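Local coordinates for uncharacterized protein AF_0924 (Archaeoglobus fulgidus, PDB 3DT5), which is of unknown function but forms the C-terminal domain of a probable membrane protein and carries a calcium ion in this crystal structure, at residues 75-78 and 83-86; 17-22 and 109-114; 27-32 and 52-57; 96-101 and 128-133. All blocks are in the same frame, centred on the assembly; numbering follows the deposited sequence. Where two conformers were deposited one is given.

In the fold
The modelled chain opens with helix 16-35, which supplies one side of both interaction 2 and interaction 3. Interaction 3 closes first: residues 27-32 meet residues 52-57, the turn at the end of helix 43-52. Interaction 1 comes next in the chain and closes the short loop between strands 74-75 and 83-85. Helix 88-116 then runs back along helix 16-35, and interaction 2 joins residues 17-22 to 109-114. That long loop encloses interactions 1 and 3. Interaction 4 brings the C-terminal residues 128-133 back to residues 96-101 of helix 88-116, so it crosses interaction 2. Strand 130-131 lies beside strand 83-85, which links interactions 1 and 4 in one sheet.

Interaction 1: residues 75-78 and 83-86; sequences DKIA and WTFY. With CA (calcium ion), chain B.
Tyr86 OH donates a short hydrogen bond to Asp75 OD2, at 2.5 Å, on the anti lone pair of that oxygen. The carboxylate and ring planes are 72° apart. The other oxygen, Asp75 OD1, binds the calcium ion at 2.4 Å, so metal and phenol hold the carboxylate by its two ends. Glu44 and the carbonyls of Lys71 and Ala74 also bind the ion. Two backbone bonds pair the strands: Thr84 N to Asp75 O at 2.8 Å, and Asp75 N to Thr84 O at 3.1 Å. A water bridges Ile77 N and Thr84 OG1. Further out, the extended chain of Lys76 lies over one face of the Trp83 indole. Its CE is 3.6 Å from the centroid of the five-membered ring, and NZ makes a cation-pi contact there while bonding to Ala81 O. Trp83 NE1 bonds to Ala33 O. With an alanine here, the Lys76 chain would probably lose the ring it lies on, and Ala33 O its indole donor. Ile77 CD1 packs against Thr84 CB at 3.9 Å. Asp75 and Thr84 form a hydrogen-bonded pair of a short antiparallel hairpin, and Asp75 also supplies a calcium ligand.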
loop_
_atom_site.group_PDB
_atom_site.type_symbol
_atom_site.label_atom_id
_atom_site.label_comp_id
_atom_site.label_asym_id
_atom_site.label_seq_id
_atom_site.Cartn_x
_atom_site.Cartn_y
_atom_site.Cartn_z
ATOM N N ASP A 75 3.005 5.374 -14.461
ATOM C CA ASP A 75 3.888 6.533 -14.322
ATOM C C ASP A 75 3.093 7.651 -13.712
ATOM O O ASP A 75 1.884 7.727 -13.918
ATOM C CB ASP A 75 4.386 7.066 -15.697
ATOM C CG ASP A 75 5.436 6.190 -16.330
ATOM O OD1 ASP A 75 6.405 5.813 -15.634
ATOM O OD2 ASP A 75 5.349 5.949 -17.558
ATOM N N LYS A 76 3.782 8.573 -13.027
ATOM C CA LYS A 76 3.210 9.904 -12.713
ATOM C C LYS A 76 3.691 10.873 -13.837
ATOM O O LYS A 76 4.884 10.972 -14.105
ATOM C CB LYS A 76 3.682 10.423 -11.336
ATOM C CG LYS A 76 3.116 9.568 -10.212
ATOM C CD LYS A 76 2.945 10.352 -8.932
ATOM C CE LYS A 76 2.502 9.428 -7.736
ATOM N NZ LYS A 76 2.037 10.275 -6.570
ATOM N N ILE A 77 2.734 11.539 -14.480
ATOM C CA ILE A 77 2.992 12.349 -15.674
ATOM C C ILE A 77 2.444 13.743 -15.423
ATOM O O ILE A 77 1.475 13.884 -14.653
ATOM C CB ILE A 77 2.238 11.717 -16.845
ATOM C CG1 ILE A 77 2.789 10.287 -17.091
ATOM C CG2 ILE A 77 2.304 12.569 -18.100
ATOM C CD1 ILE A 77 1.770 9.354 -17.868
ATOM N N ALA A 78 3.084 14.767 -16.035
ATOM C CA ALA A 78 2.547 16.133 -16.127
ATOM C C ALA A 78 2.479 16.854 -14.794
ATOM O O ALA A 78 1.728 17.835 -14.681
ATOM C CB ALA A 78 1.168 16.146 -16.795
ATOM N N TRP A 83 -1.119 8.129 -10.231
ATOM C CA TRP A 83 -0.434 7.103 -10.991
ATOM C C TRP A 83 -1.309 6.817 -12.228
ATOM O O TRP A 83 -2.477 6.484 -12.098
ATOM C CB TRP A 83 -0.273 5.814 -10.167
ATOM C CG TRP A 83 0.711 5.935 -9.038
ATOM C CD1 TRP A 83 0.411 6.050 -7.685
ATOM C CD2 TRP A 83 2.126 5.974 -9.151
ATOM N NE1 TRP A 83 1.589 6.140 -6.953
ATOM C CE2 TRP A 83 2.652 6.059 -7.830
ATOM C CE3 TRP A 83 3.023 5.880 -10.246
ATOM C CZ2 TRP A 83 4.037 6.138 -7.571
ATOM C CZ3 TRP A 83 4.415 5.903 -9.972
ATOM C CH2 TRP A 83 4.896 6.027 -8.649
ATOM N N THR A 84 -0.732 6.983 -13.417
ATOM C CA THR A 84 -1.462 6.713 -14.657
ATOM C C THR A 84 -1.103 5.297 -15.066
ATOM O O THR A 84 0.076 5.004 -15.312
ATOM C CB THR A 84 -1.047 7.673 -15.800
ATOM O OG1 THR A 84 -1.515 8.986 -15.478
ATOM C CG2 THR A 84 -1.696 7.251 -17.166
ATOM N N PHE A 85 -2.107 4.428 -15.138
ATOM C CA PHE A 85 -1.904 3.054 -15.611
ATOM C C PHE A 85 -2.143 3.006 -17.111
ATOM O O PHE A 85 -3.076 3.645 -17.613
ATOM C CB PHE A 85 -2.864 2.087 -14.920
ATOM C CG PHE A 85 -2.432 1.718 -13.549
ATOM C CD1 PHE A 85 -2.747 2.550 -12.456
ATOM C CD2 PHE A 85 -1.622 0.606 -13.331
ATOM C CE1 PHE A 85 -2.315 2.242 -11.170
ATOM C CE2 PHE A 85 -1.203 0.291 -12.039
ATOM C CZ PHE A 85 -1.553 1.110 -10.949
ATOM N N TYR A 86 -1.335 2.236 -17.818
ATOM C CA TYR A 86 -1.519 2.106 -19.270
ATOM C C TYR A 86 -2.549 1.064 -19.660
ATOM O O TYR A 86 -3.164 1.202 -20.684
ATOM C CB TYR A 86 -0.191 1.907 -19.992
ATOM C CG TYR A 86 0.734 3.079 -19.726
ATOM C CD1 TYR A 86 0.430 4.349 -20.214
ATOM C CD2 TYR A 86 1.880 2.923 -18.921
ATOM C CE1 TYR A 86 1.230 5.421 -19.938
ATOM C CE2 TYR A 86 2.687 3.980 -18.648
ATOM C CZ TYR A 86 2.365 5.244 -19.156
ATOM O OH TYR A 86 3.228 6.324 -18.882
HETATM CA CA CA B . 6.831 3.684 -14.640
HETATM O O HOH W 1 -0.002 10.743 -13.910
#

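Interaction 2: residues 17-22 and 109-114; sequences KAIEDR and LKEYYT. With EDO (1,2-ethanediol), chain C.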
loop_
_atom_site.group_PDB
_atom_site.type_symbol
_atom_site.label_atom_id
_atom_site.label_comp_id
_atom_site.label_asym_id
_atom_site.label_seq_id
_atom_site.Cartn_x
_atom_site.Cartn_y
_atom_site.Cartn_z
ATOM N N LYS A 17 7.161 -4.929 18.830
ATOM C CA LYS A 17 8.124 -4.665 17.741
ATOM C C LYS A 17 7.763 -5.359 16.427
ATOM O O LYS A 17 7.783 -4.737 15.368
ATOM C CB LYS A 17 9.538 -5.100 18.165
ATOM C CG LYS A 17 10.618 -4.934 17.083
ATOM C CD LYS A 17 11.333 -3.586 17.194
ATOM C CE LYS A 17 10.737 -2.557 16.230
ATOM N NZ LYS A 17 11.123 -1.166 16.639
ATOM N N ALA A 18 7.447 -6.652 16.485
ATOM C CA ALA A 18 7.095 -7.416 15.268
ATOM C C ALA A 18 5.927 -6.775 14.526
ATOM O O ALA A 18 5.953 -6.585 13.304
ATOM C CB ALA A 18 6.773 -8.888 15.621
ATOM N N ILE A 19 4.899 -6.407 15.274
ATOM C CA ILE A 19 3.728 -5.784 14.671
ATOM C C ILE A 19 4.024 -4.341 14.182
ATOM O O ILE A 19 3.591 -3.965 13.083
ATOM C CB ILE A 19 2.513 -5.950 15.602
ATOM C CG1 ILE A 19 1.217 -5.463 14.959
ATOM C CG2 ILE A 19 2.743 -5.341 16.972
ATOM C CD1 ILE A 19 0.095 -6.517 15.231
ATOM N N GLU A 20 4.822 -3.594 14.939
ATOM C CA GLU A 20 5.278 -2.256 14.525
ATOM C C GLU A 20 6.053 -2.315 13.201
ATOM O O GLU A 20 5.881 -1.445 12.363
ATOM C CB GLU A 20 6.126 -1.583 15.623
ATOM C CG GLU A 20 5.314 -1.021 16.833
ATOM C CD GLU A 20 6.173 -0.675 18.087
ATOM O OE1 GLU A 20 7.419 -0.662 17.992
ATOM O OE2 GLU A 20 5.595 -0.414 19.180
ATOM N N ASP A 21 6.900 -3.341 13.012
ATOM C CA ASP A 21 7.673 -3.507 11.760
ATOM C C ASP A 21 6.740 -3.736 10.553
ATOM O O ASP A 21 7.012 -3.222 9.479
ATOM C CB ASP A 21 8.678 -4.661 11.806
ATOM C CG ASP A 21 9.869 -4.383 12.709
ATOM O OD1 ASP A 21 10.069 -3.217 13.110
ATOM O OD2 ASP A 21 10.608 -5.339 13.020
ATOM N N ARG A 22 5.675 -4.515 10.731
ATOM C CA ARG A 22 4.724 -4.707 9.648
ATOM C C ARG A 22 4.112 -3.340 9.255
ATOM O O ARG A 22 4.050 -3.013 8.057
ATOM C CB ARG A 22 3.629 -5.722 10.030
ATOM C CG ARG A 22 4.130 -7.132 10.353
ATOM C CD ARG A 22 2.874 -8.025 10.610
ATOM N NE ARG A 22 2.219 -8.367 9.346
ATOM C CZ ARG A 22 0.956 -8.785 9.209
ATOM N NH1 ARG A 22 0.171 -9.028 10.262
ATOM N NH2 ARG A 22 0.492 -9.037 7.997
ATOM N N LEU A 109 -3.621 -2.563 12.688
ATOM C CA LEU A 109 -3.717 -1.470 13.687
ATOM C C LEU A 109 -4.508 -1.937 14.944
ATOM O O LEU A 109 -4.060 -1.703 16.076
ATOM C CB LEU A 109 -4.441 -0.265 13.099
ATOM C CG LEU A 109 -3.619 0.802 12.439
ATOM C CD1 LEU A 109 -4.559 1.966 12.167
ATOM C CD2 LEU A 109 -2.474 1.207 13.400
ATOM N N LYS A 110 -5.681 -2.559 14.728
ATOM C CA LYS A 110 -6.528 -3.084 15.854
ATOM C C LYS A 110 -5.734 -4.076 16.707
ATOM O O LYS A 110 -5.761 -4.015 17.936
ATOM C CB LYS A 110 -7.840 -3.743 15.394
ATOM C CG LYS A 110 -8.818 -2.857 14.592
ATOM C CD LYS A 110 -10.221 -3.539 14.337
ATOM C CE LYS A 110 -10.744 -3.393 12.841
ATOM N NZ LYS A 110 -10.491 -4.643 11.879
ATOM N N GLU A 111 -5.005 -4.971 16.038
ATOM C CA GLU A 111 -4.155 -5.948 16.719
ATOM C C GLU A 111 -3.030 -5.291 17.535
ATOM O O GLU A 111 -2.682 -5.756 18.644
ATOM C CB GLU A 111 -3.602 -6.931 15.684
ATOM C CG GLU A 111 -4.754 -7.738 15.061
ATOM C CD GLU A 111 -4.290 -8.717 13.991
ATOM O OE1 GLU A 111 -3.353 -8.377 13.216
ATOM O OE2 GLU A 111 -4.888 -9.793 13.896
ATOM N N TYR A 112 -2.461 -4.225 16.983
ATOM C CA TYR A 112 -1.448 -3.469 17.682
ATOM C C TYR A 112 -2.008 -2.887 18.993
ATOM O O TYR A 112 -1.364 -2.983 20.048
ATOM C CB TYR A 112 -0.918 -2.324 16.793
ATOM C CG TYR A 112 0.107 -1.517 17.570
ATOM C CD1 TYR A 112 1.415 -1.979 17.693
ATOM C CD2 TYR A 112 -0.258 -0.356 18.257
ATOM C CE1 TYR A 112 2.361 -1.289 18.432
ATOM C CE2 TYR A 112 0.688 0.359 19.015
ATOM C CZ TYR A 112 1.995 -0.135 19.089
ATOM O OH TYR A 112 2.962 0.520 19.821
ATOM N N TYR A 113 -3.198 -2.284 18.922
ATOM C CA TYR A 113 -3.834 -1.689 20.090
ATOM C C TYR A 113 -4.352 -2.731 21.080
ATOM O O TYR A 113 -4.343 -2.497 22.277
ATOM C CB TYR A 113 -4.972 -0.751 19.679
ATOM C CG TYR A 113 -4.558 0.418 18.808
ATOM C CD1 TYR A 113 -3.427 1.177 19.106
ATOM C CD2 TYR A 113 -5.328 0.784 17.690
ATOM C CE1 TYR A 113 -3.061 2.279 18.294
ATOM C CE2 TYR A 113 -4.983 1.857 16.883
ATOM C CZ TYR A 113 -3.849 2.606 17.181
ATOM O OH TYR A 113 -3.518 3.685 16.375
ATOM N N THR A 114 -4.796 -3.884 20.583
ATOM C CA THR A 114 -5.211 -5.001 21.436
ATOM C C THR A 114 -4.048 -5.436 22.289
ATOM O O THR A 114 -4.206 -5.697 23.478
ATOM C CB THR A 114 -5.671 -6.198 20.583
ATOM O OG1 THR A 114 -6.812 -5.797 19.833
ATOM C CG2 THR A 114 -6.038 -7.441 21.444
HETATM C C1 EDO C . -4.021 -8.536 9.289
HETATM O O1 EDO C . -5.060 -9.510 9.203
HETATM C C2 EDO C . -3.032 -8.842 8.156
HETATM O O2 EDO C . -2.198 -9.876 8.606
#
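Ile19 and Tyr112 meet where segments 17-22 and 109-114, on helices 16-35 and 88-116, run nearly antiparallel, at 156°. This is the tightly packed part. Ile19 CG2 touches Tyr112 CD1 at 3.7 Å, at the ring edge. Its other branch carries CD1 to Glu111 CB, also 3.7 Å away. With CG1 anti to the backbone N (chi1 -173°), the longer branch reaches across to the opposite helix. The segment axes come no closer than 10.1 Å, and few side chains bridge them. In one of two conformers of Glu20, Tyr112 OH donates to Glu20 OE2 at 2.9 Å. OE2 is met on its anti side, a little out of the carboxylate plane, and Glu20 CG lies 3.4 Å from Tyr112 CE1. A phenylalanine here would probably leave Glu20 OE2 without its phenol donor. The looser part lies around Arg22 and Glu111. Their charged ends do not touch: Arg22 NH1 is 4.6 Å from Glu111 OE1. Both Arg22 NH1 and NH2 instead donate to one oxygen of a 1,2-ethanediol, probably from the crystallisation liquor. The chemistry implies a partly exposed helix pairing, linked by apolar contact and, in that Glu20 conformer, one phenol-carboxylate bond.

Interaction 3: residues 27-32 and 52-57; sequences YIPLIK and TCRRYL
Tyr27 and Leu57 make the nearer of two light touches in this contact. Tyr27 CE2 lies 3.9 Å from Leu57 O, and Tyr27 OH is as far from the same oxygen. With CG of Tyr27 anti to the carbonyl carbon (chi1 -72°), the ring end comes nearer Leu57. The carbonyl comes at the ring obliquely, and no hydrogen bond joins the two residues. The second touch is Pro29 CG against Arg54 NH1 at 4.5 Å, with the proline near the plane of the guanidinium group, at its edge. Only 87 Å² is buried.

The next shell explains why these groups sit where they do. Tyr27 OH has its own hydrogen bonds, to Glu104 of helix 88-116 and to Gly59 N. Leu57 O accepts from Arg22 NE, one turn and more before Tyr27 on the same helix. Arg54 NH1 bonds to Lys25 O, which holds the arginine along helix 16-35. Pro29 lacks a backbone N-H, so helix 16-35 is kinked there; its ring also packs on Ile50 of helix 43-52.

On the other side, a type I turn spans Thr52 to Arg55. It runs into a 3-10 segment, 55-57, and Leu57 N bonds back to Arg54 O at 2.9 Å. Both Leu57 and Arg54 lean on Phe26. The chemistry suggests that the two arginine-carbonyl bonds, with packing on Phe26, do more of the tying than these light touches.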
loop_
_atom_site.group_PDB
_atom_site.type_symbol
_atom_site.label_atom_id
_atom_site.label_comp_id
_atom_site.label_asym_id
_atom_site.label_seq_id
_atom_site.Cartn_x
_atom_site.Cartn_y
_atom_site.Cartn_z
ATOM N N TYR A 27 2.842 -1.658 5.587
ATOM C CA TYR A 27 1.505 -1.076 5.381
ATOM C C TYR A 27 1.566 0.437 5.155
ATOM O O TYR A 27 1.034 0.944 4.186
ATOM C CB TYR A 27 0.581 -1.401 6.552
ATOM C CG TYR A 27 0.204 -2.860 6.522
ATOM C CD1 TYR A 27 -0.733 -3.332 5.584
ATOM C CD2 TYR A 27 0.875 -3.782 7.316
ATOM C CE1 TYR A 27 -1.024 -4.718 5.494
ATOM C CE2 TYR A 27 0.596 -5.161 7.237
ATOM C CZ TYR A 27 -0.365 -5.606 6.327
ATOM O OH TYR A 27 -0.666 -6.933 6.207
ATOM N N ILE A 28 2.202 1.147 6.077
ATOM C CA ILE A 28 2.242 2.611 5.979
ATOM C C ILE A 28 2.964 3.105 4.705
ATOM O O ILE A 28 2.412 3.929 3.977
ATOM C CB ILE A 28 2.793 3.248 7.276
ATOM C CG1 ILE A 28 1.811 2.953 8.426
ATOM C CG2 ILE A 28 3.049 4.817 7.088
ATOM C CD1 ILE A 28 2.347 3.208 9.817
ATOM N N PRO A 29 4.198 2.608 4.417
ATOM C CA PRO A 29 4.792 3.108 3.167
ATOM C C PRO A 29 3.996 2.779 1.917
ATOM O O PRO A 29 3.936 3.606 1.021
ATOM C CB PRO A 29 6.193 2.466 3.110
ATOM C CG PRO A 29 6.302 1.609 4.285
ATOM C CD PRO A 29 5.106 1.741 5.176
ATOM N N LEU A 30 3.396 1.583 1.825
ATOM C CA LEU A 30 2.697 1.240 0.572
ATOM C C LEU A 30 1.402 2.073 0.454
ATOM O O LEU A 30 1.053 2.575 -0.657
ATOM C CB LEU A 30 2.324 -0.262 0.571
ATOM C CG LEU A 30 1.777 -0.777 -0.783
ATOM C CD1 LEU A 30 2.808 -0.511 -1.929
ATOM C CD2 LEU A 30 1.515 -2.292 -0.645
ATOM N N ILE A 31 0.688 2.213 1.582
ATOM C CA ILE A 31 -0.498 3.102 1.605
ATOM C C ILE A 31 -0.121 4.546 1.154
ATOM O O ILE A 31 -0.815 5.142 0.287
ATOM C CB ILE A 31 -1.253 3.073 2.992
ATOM C CG1 ILE A 31 -1.895 1.688 3.209
ATOM C CG2 ILE A 31 -2.352 4.170 3.055
ATOM C CD1 ILE A 31 -2.354 1.424 4.675
ATOM N N LYS A 32 0.907 5.130 1.766
ATOM C CA LYS A 32 1.392 6.460 1.356
ATOM C C LYS A 32 1.765 6.562 -0.124
ATOM O O LYS A 32 1.451 7.538 -0.767
ATOM C CB LYS A 32 2.558 6.895 2.226
ATOM C CG LYS A 32 2.035 7.290 3.615
ATOM C CD LYS A 32 2.903 8.283 4.325
ATOM C CE LYS A 32 3.968 7.582 5.130
ATOM N NZ LYS A 32 4.303 8.227 6.470
ATOM N N THR A 52 7.909 -6.948 -3.444
ATOM C CA THR A 52 8.736 -8.147 -3.652
ATOM C C THR A 52 9.415 -8.482 -2.335
ATOM O O THR A 52 9.008 -9.405 -1.614
ATOM C CB THR A 52 9.749 -7.975 -4.812
ATOM O OG1 THR A 52 10.510 -6.766 -4.632
ATOM C CG2 THR A 52 9.013 -7.884 -6.159
ATOM N N CYS A 53 10.408 -7.686 -2.030
ATOM C CA CYS A 53 11.253 -7.848 -0.861
ATOM C C CYS A 53 10.518 -7.740 0.491
ATOM O O CYS A 53 10.997 -8.255 1.490
ATOM C CB CYS A 53 12.327 -6.771 -0.931
ATOM S SG CYS A 53 13.315 -6.667 0.509
ATOM N N ARG A 54 9.395 -7.023 0.528
ATOM C CA ARG A 54 8.665 -6.879 1.810
ATOM C C ARG A 54 7.363 -7.637 1.862
ATOM O O ARG A 54 6.609 -7.488 2.829
ATOM C CB ARG A 54 8.478 -5.410 2.193
ATOM C CG ARG A 54 9.819 -4.697 2.199
ATOM C CD ARG A 54 9.771 -3.396 2.896
ATOM N NE ARG A 54 10.971 -2.600 2.632
ATOM C CZ ARG A 54 11.085 -1.297 2.924
ATOM N NH1 ARG A 54 10.075 -0.625 3.522
ATOM N NH2 ARG A 54 12.218 -0.664 2.622
ATOM N N ARG A 55 7.128 -8.524 0.892
ATOM C CA ARG A 55 5.950 -9.413 0.972
ATOM C C ARG A 55 5.899 -10.246 2.230
ATOM O O ARG A 55 4.820 -10.607 2.688
ATOM C CB ARG A 55 5.909 -10.359 -0.246
ATOM C CG ARG A 55 5.474 -9.655 -1.504
ATOM C CD ARG A 55 5.460 -10.631 -2.652
ATOM N NE ARG A 55 4.122 -11.153 -2.926
ATOM C CZ ARG A 55 3.210 -10.569 -3.712
ATOM N NH1 ARG A 55 3.468 -9.402 -4.319
ATOM N NH2 ARG A 55 2.033 -11.188 -3.904
ATOM N N TYR A 56 7.054 -10.554 2.817
ATOM C CA TYR A 56 7.034 -11.348 4.036
ATOM C C TYR A 56 6.315 -10.629 5.189
ATOM O O TYR A 56 6.055 -11.239 6.216
ATOM C CB TYR A 56 8.437 -11.770 4.454
ATOM C CG TYR A 56 9.276 -10.647 5.015
ATOM C CD1 TYR A 56 9.415 -10.483 6.394
ATOM C CD2 TYR A 56 9.939 -9.744 4.163
ATOM C CE1 TYR A 56 10.161 -9.416 6.932
ATOM C CE2 TYR A 56 10.683 -8.698 4.687
ATOM C CZ TYR A 56 10.794 -8.562 6.071
ATOM O OH TYR A 56 11.522 -7.517 6.591
ATOM N N LEU A 57 5.974 -9.352 5.012
ATOM C CA LEU A 57 5.290 -8.604 6.064
ATOM C C LEU A 57 3.755 -8.541 5.831
ATOM O O LEU A 57 2.988 -8.143 6.728
ATOM C CB LEU A 57 5.886 -7.200 6.179
ATOM C CG LEU A 57 7.339 -7.195 6.674
ATOM C CD1 LEU A 57 7.913 -5.821 6.396
ATOM C CD2 LEU A 57 7.425 -7.579 8.198
#

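Interaction 4: residues 96-101 and 128-133; sequences EALDVL and WLIGYK
Leu98 lies over the Trp128 indole with its CB and backbone carbonyl as well as its tip. Leu98 CB stands over the centre of the indole, 3.7 Å from the centroid of the five-membered ring, a CH-pi contact. Leu98 O is 3.3 Å from Trp128 CZ2. The side chains run antiparallel alongside one another, so Leu98 CD1 runs back over the ring root and reaches Trp128 CG at 3.9 Å.

The indole edge is held as well. Trp128 NE1 donates to Asp99 OD1 at 3.0 Å, with an N-H...O angle of 161°. The oxygen lies in the ring plane, but the N-H comes from above the carboxylate plane, 40° out of it. Asp99 OD1 also forms a salt bridge to Lys125, so two donors share this oxygen. Together the face contact and this bond fix how the indole is turned.

Here the C-terminal tail crosses helix 88-116 just before it enters the small mixed sheet as strand 130-131, parallel to strand 83-85. Leu129 is the centre of an inverse gamma turn at that entry. Ile130 follows. With its CG1 between the backbone N and carbonyl carbon (chi1 59°), Ile130 CG2 and CD1 both come within 4.3 Å of Leu98 CD1. Ile130 also packs on Phe91 and Lys95 of the same helix, and on Phe34 of helix 16-35.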
loop_
_atom_site.group_PDB
_atom_site.type_symbol
_atom_site.label_atom_id
_atom_site.label_comp_id
_atom_site.label_asym_id
_atom_site.label_seq_id
_atom_site.Cartn_x
_atom_site.Cartn_y
_atom_site.Cartn_z
ATOM N N GLU A 96 -8.208 -3.218 -6.582
ATOM C CA GLU A 96 -8.615 -4.342 -5.753
ATOM C C GLU A 96 -7.588 -4.605 -4.626
ATOM O O GLU A 96 -7.945 -4.810 -3.462
ATOM C CB GLU A 96 -8.764 -5.539 -6.681
ATOM C CG GLU A 96 -8.868 -6.857 -6.031
ATOM C CD GLU A 96 -9.257 -7.953 -7.043
ATOM O OE1 GLU A 96 -9.934 -7.640 -8.074
ATOM O OE2 GLU A 96 -8.892 -9.125 -6.789
ATOM N N ALA A 97 -6.308 -4.611 -4.978
ATOM C CA ALA A 97 -5.267 -4.891 -3.986
ATOM C C ALA A 97 -5.154 -3.782 -2.945
ATOM O O ALA A 97 -4.949 -4.092 -1.771
ATOM C CB ALA A 97 -3.918 -5.150 -4.659
ATOM N N LEU A 98 -5.256 -2.515 -3.367
ATOM C CA LEU A 98 -5.204 -1.398 -2.417
ATOM C C LEU A 98 -6.348 -1.471 -1.408
ATOM O O LEU A 98 -6.142 -1.197 -0.223
ATOM C CB LEU A 98 -5.187 -0.018 -3.128
ATOM C CG LEU A 98 -3.890 0.227 -3.917
ATOM C CD1 LEU A 98 -4.040 1.461 -4.823
ATOM C CD2 LEU A 98 -2.757 0.425 -2.951
ATOM N N ASP A 99 -7.521 -1.872 -1.871
ATOM C CA ASP A 99 -8.690 -2.018 -0.963
ATOM C C ASP A 99 -8.448 -3.129 0.069
ATOM O O ASP A 99 -8.746 -2.966 1.274
ATOM C CB ASP A 99 -9.950 -2.268 -1.763
ATOM C CG ASP A 99 -10.511 -0.976 -2.419
ATOM O OD1 ASP A 99 -10.195 0.177 -1.960
ATOM O OD2 ASP A 99 -11.303 -1.136 -3.384
ATOM N N VAL A 100 -7.888 -4.255 -0.401
ATOM C CA VAL A 100 -7.446 -5.326 0.526
ATOM C C VAL A 100 -6.330 -4.859 1.476
ATOM O O VAL A 100 -6.377 -5.163 2.661
ATOM C CB VAL A 100 -7.001 -6.627 -0.215
ATOM C CG1 VAL A 100 -6.528 -7.681 0.787
ATOM C CG2 VAL A 100 -8.192 -7.196 -1.009
ATOM N N LEU A 101 -5.329 -4.154 0.955
ATOM C CA LEU A 101 -4.281 -3.571 1.792
ATOM C C LEU A 101 -4.854 -2.702 2.935
ATOM O O LEU A 101 -4.426 -2.779 4.108
ATOM C CB LEU A 101 -3.387 -2.706 0.892
ATOM C CG LEU A 101 -2.314 -1.784 1.538
ATOM C CD1 LEU A 101 -1.209 -2.630 2.100
ATOM C CD2 LEU A 101 -1.754 -0.820 0.432
ATOM N N TRP A 128 -7.479 6.607 -3.430
ATOM C CA TRP A 128 -6.294 6.058 -4.099
ATOM C C TRP A 128 -5.930 6.983 -5.269
ATOM O O TRP A 128 -6.818 7.410 -6.030
ATOM C CB TRP A 128 -6.585 4.654 -4.587
ATOM C CG TRP A 128 -6.948 3.728 -3.455
ATOM C CD1 TRP A 128 -8.044 2.916 -3.373
ATOM C CD2 TRP A 128 -6.199 3.538 -2.242
ATOM N NE1 TRP A 128 -8.017 2.204 -2.182
ATOM C CE2 TRP A 128 -6.896 2.571 -1.470
ATOM C CE3 TRP A 128 -4.985 4.051 -1.751
ATOM C CZ2 TRP A 128 -6.409 2.113 -0.228
ATOM C CZ3 TRP A 128 -4.491 3.580 -0.509
ATOM C CH2 TRP A 128 -5.216 2.636 0.233
ATOM N N LEU A 129 -4.665 7.331 -5.388
ATOM C CA LEU A 129 -4.236 8.261 -6.447
ATOM C C LEU A 129 -3.873 7.445 -7.715
ATOM O O LEU A 129 -2.700 7.359 -8.110
ATOM C CB LEU A 129 -3.066 9.112 -5.968
ATOM C CG LEU A 129 -3.437 10.069 -4.812
ATOM C CD1 LEU A 129 -2.242 10.772 -4.307
ATOM C CD2 LEU A 129 -4.513 11.118 -5.165
ATOM N N ILE A 130 -4.890 6.808 -8.297
ATOM C CA ILE A 130 -4.692 5.929 -9.426
ATOM C C ILE A 130 -5.723 6.248 -10.522
ATOM O O ILE A 130 -6.844 6.676 -10.230
ATOM C CB ILE A 130 -4.773 4.440 -9.015
ATOM C CG1 ILE A 130 -6.142 4.072 -8.376
ATOM C CG2 ILE A 130 -3.536 4.020 -8.097
ATOM C CD1 ILE A 130 -6.351 2.555 -8.205
ATOM N N GLY A 131 -5.350 6.014 -11.775
ATOM C CA GLY A 131 -6.253 6.302 -12.918
ATOM C C GLY A 131 -5.842 5.535 -14.149
ATOM O O GLY A 131 -4.740 5.004 -14.208
ATOM N N TYR A 132 -6.732 5.428 -15.130
ATOM C CA TYR A 132 -6.272 4.986 -16.432
ATOM C C TYR A 132 -6.903 5.760 -17.604
ATOM O O TYR A 132 -6.394 5.659 -18.717
ATOM C CB TYR A 132 -6.476 3.474 -16.607
ATOM C CG TYR A 132 -7.915 3.108 -16.704
ATOM C CD1 TYR A 132 -8.550 2.945 -17.942
ATOM C CD2 TYR A 132 -8.670 2.974 -15.551
ATOM C CE1 TYR A 132 -9.933 2.620 -18.007
ATOM C CE2 TYR A 132 -10.037 2.647 -15.590
ATOM C CZ TYR A 132 -10.663 2.473 -16.801
ATOM O OH TYR A 132 -12.001 2.162 -16.788
ATOM N N LYS A 133 -7.993 6.502 -17.381
ATOM C CA LYS A 133 -8.703 7.144 -18.517
ATOM C C LYS A 133 -8.655 8.679 -18.598
ATOM O O LYS A 133 -9.530 9.376 -18.046
ATOM C CB LYS A 133 -10.139 6.609 -18.695
ATOM C CG LYS A 133 -11.026 6.623 -17.453
ATOM C CD LYS A 133 -12.482 6.495 -17.909
ATOM C CE LYS A 133 -13.336 5.647 -16.949
ATOM N NZ LYS A 133 -14.647 5.286 -17.656
#